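Long-range contact in fibronectin-binding protein (Streptococcus pyogenes, PDB 5A0L), which mediates covalent binding to the host through an internal thioester in its N-terminal domain, consistent with its role as a surface adhesin: residues Y20-S24 with P57-Y61. Sequence-based numbering, arbitrary orientation. Where two conformers were deposited one is given.
Sequences YGYDS and PRPTY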
ATOM      1  N   TYR A  20      -7.082   4.855 -14.145  1.00 14.07           N
ATOM      2  CA  TYR A  20      -8.235   4.551 -13.306  1.00 13.42           C
ATOM      3  C   TYR A  20      -7.746   3.796 -12.059  1.00 12.86           C
ATOM      4  O   TYR A  20      -7.036   2.798 -12.196  1.00 14.53           O
ATOM      5  CB  TYR A  20      -9.212   3.700 -14.112  1.00 14.29           C
ATOM      6  CG  TYR A  20     -10.498   3.280 -13.433  1.00 14.48           C
ATOM      7  CD1 TYR A  20     -11.193   4.092 -12.579  1.00 15.87           C
ATOM      8  CD2 TYR A  20     -11.007   2.014 -13.659  1.00 15.02           C
ATOM      9  CE1 TYR A  20     -12.365   3.681 -11.970  1.00 16.83           C
ATOM     10  CE2 TYR A  20     -12.162   1.575 -13.071  1.00 17.08           C
ATOM     11  CZ  TYR A  20     -12.851   2.377 -12.205  1.00 15.67           C
ATOM     12  OH  TYR A  20     -14.015   1.958 -11.605  1.00 17.02           O
ATOM     13  N   GLY A  21      -8.114   4.294 -10.876  1.00 12.64           N
ATOM     14  CA  GLY A  21      -7.829   3.660  -9.629  1.00 13.22           C
ATOM     15  C   GLY A  21      -9.107   3.235  -8.964  1.00 13.38           C
ATOM     16  O   GLY A  21     -10.056   4.030  -8.900  1.00 15.21           O
ATOM     17  N   TYR A  22      -9.135   2.034  -8.405  1.00 12.93           N
ATOM     18  CA  TYR A  22     -10.378   1.450  -7.962  1.00 13.03           C
ATOM     19  C   TYR A  22     -10.155   0.408  -6.886  1.00 12.33           C
ATOM     20  O   TYR A  22      -9.071  -0.201  -6.786  1.00 14.09           O
ATOM     21  CB  TYR A  22     -11.157   0.776  -9.136  1.00 14.76           C
ATOM     22  CG  TYR A  22     -10.302  -0.086 -10.038  1.00 14.33           C
ATOM     23  CD1 TYR A  22      -9.555   0.471 -11.064  1.00 15.06           C
ATOM     24  CD2 TYR A  22     -10.257  -1.489  -9.890  1.00 14.75           C
ATOM     25  CE1 TYR A  22      -8.785  -0.299 -11.927  1.00 15.27           C
ATOM     26  CE2 TYR A  22      -9.502  -2.260 -10.771  1.00 16.33           C
ATOM     27  CZ  TYR A  22      -8.776  -1.663 -11.781  1.00 15.58           C
ATOM     28  OH  TYR A  22      -7.996  -2.385 -12.675  1.00 17.42           O
ATOM     29  N   ASP A  23     -11.172   0.202  -6.055  1.00 12.90           N
ATOM     30  CA  ASP A  23     -11.139  -0.849  -5.037  1.00 13.69           C
ATOM     31  C   ASP A  23     -11.796  -2.091  -5.628  1.00 14.18           C
ATOM     32  O   ASP A  23     -12.994  -2.077  -5.890  1.00 15.37           O
ATOM     33  CB  ASP A  23     -11.857  -0.401  -3.784  1.00 14.04           C
ATOM     34  CG  ASP A  23     -11.751  -1.380  -2.641  1.00 15.49           C
ATOM     35  OD1 ASP A  23     -11.103  -2.445  -2.766  1.00 15.54           O
ATOM     36  OD2 ASP A  23     -12.340  -1.069  -1.580  1.00 19.60           O
ATOM     37  N   SER A  24     -11.012  -3.156  -5.829  1.00 14.86           N
ATOM     38  CA  SER A  24     -11.470  -4.394  -6.429  1.00 15.98           C
ATOM     39  C   SER A  24     -12.064  -5.347  -5.412  1.00 16.18           C
ATOM     40  O   SER A  24     -12.587  -6.423  -5.801  1.00 19.28           O
ATOM     41  CB  SER A  24     -10.314  -5.058  -7.183  1.00 17.04           C
ATOM     42  OG  SER A  24      -9.348  -5.609  -6.318  1.00 18.46           O
ATOM     43  N   PRO A  57     -10.191   4.881  -2.904  1.00 12.66           N
ATOM     44  CA  PRO A  57     -10.889   4.783  -4.192  1.00 13.49           C
ATOM     45  C   PRO A  57     -12.198   3.998  -4.061  1.00 13.42           C
ATOM     46  O   PRO A  57     -12.319   3.048  -3.292  1.00 14.46           O
ATOM     47  CB  PRO A  57      -9.907   3.992  -5.070  1.00 13.54           C
ATOM     48  CG  PRO A  57      -8.580   4.333  -4.479  1.00 13.85           C
ATOM     49  CD  PRO A  57      -8.815   4.366  -2.987  1.00 14.03           C
ATOM     50  N   ARG A  58     -13.198   4.438  -4.834  1.00 14.22           N
ATOM     51  CA  ARG A  58     -14.485   3.760  -4.920  0.50 14.38           C
ATOM     52  C   ARG A  58     -14.345   2.346  -5.499  1.00 14.82           C
ATOM     53  O   ARG A  58     -13.422   2.058  -6.263  1.00 15.50           O
ATOM     54  CB  ARG A  58     -15.451   4.597  -5.775  0.50 14.74           C
ATOM     55  CG  ARG A  58     -15.745   5.995  -5.222  0.50 16.43           C
ATOM     56  CD  ARG A  58     -16.151   5.948  -3.748  0.50 18.41           C
ATOM     57  NE  ARG A  58     -17.347   5.132  -3.531  0.50 21.07           N
ATOM     58  CZ  ARG A  58     -17.556   4.356  -2.469  0.50 24.05           C
ATOM     59  NH1 ARG A  58     -16.636   4.243  -1.512  0.50 28.06           N
ATOM     60  NH2 ARG A  58     -18.673   3.649  -2.389  0.50 28.03           N
ATOM     61  N   PRO A  59     -15.321   1.474  -5.201  1.00 15.43           N
ATOM     62  CA  PRO A  59     -15.358   0.164  -5.837  1.00 15.73           C
ATOM     63  C   PRO A  59     -15.372   0.265  -7.346  1.00 15.19           C
ATOM     64  O   PRO A  59     -15.957   1.200  -7.919  1.00 16.53           O
ATOM     65  CB  PRO A  59     -16.662  -0.462  -5.311  1.00 18.90           C
ATOM     66  CG  PRO A  59     -16.881   0.196  -3.988  1.00 19.33           C
ATOM     67  CD  PRO A  59     -16.403   1.625  -4.217  1.00 17.17           C
ATOM     68  N   THR A  60     -14.803  -0.712  -8.017  1.00 15.66           N
ATOM     69  CA  THR A  60     -14.824  -0.769  -9.458  1.00 15.92           C
ATOM     70  C   THR A  60     -16.252  -0.635  -9.997  1.00 16.86           C
ATOM     71  O   THR A  60     -17.198  -1.213  -9.450  1.00 18.61           O
ATOM     72  CB  THR A  60     -14.218  -2.070  -9.979  1.00 16.65           C
ATOM     73  OG1 THR A  60     -13.200  -2.503  -9.085  1.00 17.43           O
ATOM     74  CG2 THR A  60     -13.667  -1.865 -11.377  1.00 18.31           C
ATOM     75  N   TYR A  61     -16.378   0.164 -11.058  1.00 17.11           N
ATOM     76  CA  TYR A  61     -17.652   0.285 -11.796  1.00 17.82           C
ATOM     77  C   TYR A  61     -18.676   1.157 -11.060  1.00 19.13           C
ATOM     78  O   TYR A  61     -19.830   1.235 -11.477  1.00 21.50           O
ATOM     79  CB  TYR A  61     -18.257  -1.066 -12.256  1.00 19.58           C
ATOM     80  CG  TYR A  61     -17.292  -1.939 -13.004  1.00 21.75           C
ATOM     81  CD1 TYR A  61     -16.915  -1.647 -14.318  1.00 21.77           C
ATOM     82  CD2 TYR A  61     -16.742  -3.052 -12.398  1.00 20.81           C
ATOM     83  CE1 TYR A  61     -16.004  -2.456 -15.005  1.00 23.84           C
ATOM     84  CE2 TYR A  61     -15.843  -3.864 -13.077  1.00 22.85           C
ATOM     85  CZ  TYR A  61     -15.485  -3.563 -14.375  1.00 22.65           C
ATOM     86  OH  TYR A  61     -14.580  -4.365 -15.070  1.00 27.10           O
TER
HETATM   87  O   HOH W   1     -14.770   3.208  -9.467  1.00 21.49           O
HETATM   88  O   HOH W   2     -13.629   1.421  -1.523  1.00 22.15           O
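The carbonyl oxygen of D23 is gripped by the backbone N-H of T60, with the CA-H of P59 and, weakly, the T60 hydroxyl beside it. T60 N donates to D23 O at 3.1 Å, and P59 CA makes a C-H...O contact with the same D23 O, 3.3 Å away. The D23 backbone is also held by a nearly straight bond from D23 N to R58 O, 2.9 Å long, which completes a single beta bridge between D23 and P59. Proline suits this bridge, since its missing N-H is not called upon. Threonine serves twice: OG1 lies 3.2 Å from Y22 CD2, while CG2 lies against the same CD2 and over one face of the Y61 ring, toward its rim. With CG anti to its backbone N (chi1 -179°), Y20 extends toward the loop, and Y20 OH accepts Y61 N (3.0 Å, 168°) at the ring edge; a water joins this hydroxyl to P59 O. Aspartate's two oxygens divide the work: OD1 accepts N34 N and Y25 N, and OD2 takes a water that also donates to P57 O. P57 CB rests against Y22 CA, its side chain also touching Y68. Segment 57-61, in the loop preceding strand 66-72, runs almost at right angles to segment 20-24, whose strand 19-23 pairs with strand 35-39 in the antiparallel barrel.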